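Local coordinates for protein O-methyltransferase, putative (Bacillus cereus, PDB 3DUW) that probably transfers a methyl group from S-adenosylmethionine to a hydroxyl of its substrate, and binds the product S-adenosyl-L-homocysteine, at residues A[22-27]-A[76-81]. Residues are numbered along the deposited sequence; the frame is centred on the assembly and turned at random.
Sequences DSTLEE and LARGLS
Arg78 lays its guanidinium against the first turn of helix 23-34, beside the methyls of Thr24 and Leu25 and edge-on to the carboxylate of Asp22. The salt bridge runs from NH1 of Arg78 to OD2 of Asp22 at 2.7 Å, on the syn side of the oxygen. The two flat groups are nearly coplanar, 16° apart, yet the bond is bent, with an N-H...O angle of 149°. The backbones stay well apart, CA of Leu25 lying 11.8 Å from CA of Arg78, and the arginine chain, extended from CG to NE, reaches across to the carboxylate. CG2 of Thr24 lies 3.8 Å from NH2 of Arg78, and CD1 of Leu25 approaches NH1 of Arg78 equally closely, both obliquely to the guanidinium plane. One water donates to OD1 of Asp22 and accepts a weak bond from NH2 of Arg78, a second link between them. With CG anti to the backbone N (chi1 -170°), Asp22 also turns OD1 to Leu25 N, 3.0 Å away, which meets it from above the carboxylate plane. Arg78 also touches Gln51 and Leu108. The principle illustrated is an N-cap aspartate with two tasks: capping its helix and tying it, by salt bridge, to the type I turn Ala77-Leu80 of the Rossmann-like methyltransferase fold.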
loop_
_atom_site.group_PDB
_atom_site.type_symbol
_atom_site.label_atom_id
_atom_site.label_comp_id
_atom_site.label_asym_id
_atom_site.label_seq_id
_atom_site.Cartn_x
_atom_site.Cartn_y
_atom_site.Cartn_z
ATOM N N ASP A 22 -11.891 -18.636 -2.909
ATOM C CA ASP A 22 -10.803 -19.530 -2.528
ATOM C C ASP A 22 -11.271 -20.449 -1.403
ATOM O O ASP A 22 -11.267 -20.058 -0.236
ATOM C CB ASP A 22 -9.605 -18.706 -2.050
ATOM C CG ASP A 22 -8.357 -19.541 -1.868
ATOM O OD1 ASP A 22 -8.466 -20.681 -1.372
ATOM O OD2 ASP A 22 -7.259 -19.053 -2.211
ATOM N N SER A 23 -11.668 -21.668 -1.752
ATOM C CA SER A 23 -12.152 -22.615 -0.753
ATOM C C SER A 23 -11.111 -22.932 0.315
ATOM O O SER A 23 -11.458 -23.207 1.463
ATOM C CB SER A 23 -12.613 -23.911 -1.426
ATOM O OG SER A 23 -11.535 -24.577 -2.056
ATOM N N THR A 24 -9.837 -22.906 -0.062
ATOM C CA THR A 24 -8.769 -23.184 0.889
ATOM C C THR A 24 -8.751 -22.142 2.005
ATOM O O THR A 24 -8.700 -22.488 3.187
ATOM C CB THR A 24 -7.391 -23.211 0.196
ATOM O OG1 THR A 24 -7.341 -24.318 -0.715
ATOM C CG2 THR A 24 -6.276 -23.355 1.223
ATOM N N LEU A 25 -8.795 -20.866 1.634
ATOM C CA LEU A 25 -8.788 -19.809 2.635
ATOM C C LEU A 25 -10.086 -19.774 3.429
ATOM O O LEU A 25 -10.089 -19.386 4.595
ATOM C CB LEU A 25 -8.519 -18.452 1.983
ATOM C CG LEU A 25 -7.047 -18.251 1.608
ATOM C CD1 LEU A 25 -6.859 -16.891 0.952
ATOM C CD2 LEU A 25 -6.181 -18.361 2.860
ATOM N N GLU A 26 -11.186 -20.181 2.804
ATOM C CA GLU A 26 -12.467 -20.219 3.498
ATOM C C GLU A 26 -12.365 -21.252 4.616
ATOM O O GLU A 26 -12.830 -21.019 5.730
ATOM C CB GLU A 26 -13.593 -20.607 2.539
ATOM C CG GLU A 26 -14.107 -19.466 1.675
ATOM C CD GLU A 26 -15.219 -19.902 0.743
ATOM O OE1 GLU A 26 -16.135 -20.621 1.198
ATOM O OE2 GLU A 26 -15.180 -19.519 -0.443
ATOM N N GLU A 27 -11.755 -22.395 4.311
ATOM C CA GLU A 27 -11.586 -23.450 5.306
ATOM C C GLU A 27 -10.725 -22.945 6.451
ATOM O O GLU A 27 -11.017 -23.197 7.618
ATOM C CB GLU A 27 -10.901 -24.676 4.704
ATOM C CG GLU A 27 -11.729 -25.495 3.745
ATOM C CD GLU A 27 -10.972 -26.715 3.262
ATOM O OE1 GLU A 27 -9.850 -26.551 2.732
ATOM O OE2 GLU A 27 -11.493 -27.837 3.414
ATOM N N LEU A 76 1.071 -14.162 2.342
ATOM C CA LEU A 76 2.474 -13.799 2.174
ATOM C C LEU A 76 3.245 -14.872 1.411
ATOM O O LEU A 76 3.975 -14.573 0.463
ATOM C CB LEU A 76 3.129 -13.575 3.540
ATOM C CG LEU A 76 2.681 -12.334 4.319
ATOM C CD1 LEU A 76 3.158 -12.422 5.756
ATOM C CD2 LEU A 76 3.236 -11.085 3.651
ATOM N N ALA A 77 3.074 -16.122 1.822
ATOM C CA ALA A 77 3.772 -17.229 1.179
ATOM C C ALA A 77 3.402 -17.356 -0.294
ATOM O O ALA A 77 4.242 -17.703 -1.125
ATOM C CB ALA A 77 3.469 -18.526 1.907
ATOM N N ARG A 78 2.150 -17.071 -0.626
ATOM C CA ARG A 78 1.715 -17.172 -2.009
ATOM C C ARG A 78 2.317 -16.091 -2.897
ATOM O O ARG A 78 2.186 -16.144 -4.120
ATOM C CB ARG A 78 0.191 -17.145 -2.078
ATOM C CG ARG A 78 -0.442 -18.440 -1.615
ATOM C CD ARG A 78 -1.950 -18.362 -1.627
ATOM N NE ARG A 78 -2.548 -19.676 -1.430
ATOM C CZ ARG A 78 -3.856 -19.896 -1.362
ATOM N NH1 ARG A 78 -4.704 -18.886 -1.471
ATOM N NH2 ARG A 78 -4.314 -21.129 -1.190
ATOM N N GLY A 79 2.985 -15.120 -2.282
ATOM C CA GLY A 79 3.616 -14.062 -3.050
ATOM C C GLY A 79 5.041 -14.423 -3.441
ATOM O O GLY A 79 5.670 -13.724 -4.240
ATOM N N LEU A 80 5.553 -15.514 -2.873
ATOM C CA LEU A 80 6.910 -15.990 -3.156
ATOM C C LEU A 80 6.961 -16.776 -4.467
ATOM O O LEU A 80 5.924 -17.196 -4.985
ATOM C CB LEU A 80 7.399 -16.888 -2.018
ATOM C CG LEU A 80 7.429 -16.297 -0.607
ATOM C CD1 LEU A 80 7.692 -17.408 0.395
ATOM C CD2 LEU A 80 8.497 -15.217 -0.510
ATOM N N SER A 81 8.169 -16.999 -4.986
ATOM C CA SER A 81 8.337 -17.732 -6.244
ATOM C C SER A 81 9.381 -18.857 -6.230
ATOM O O SER A 81 9.037 -20.031 -6.099
ATOM C CB SER A 81 8.668 -16.755 -7.378
ATOM O OG SER A 81 9.885 -16.075 -7.135
HETATM O O HOH W 1 -6.460 -21.923 -2.877
#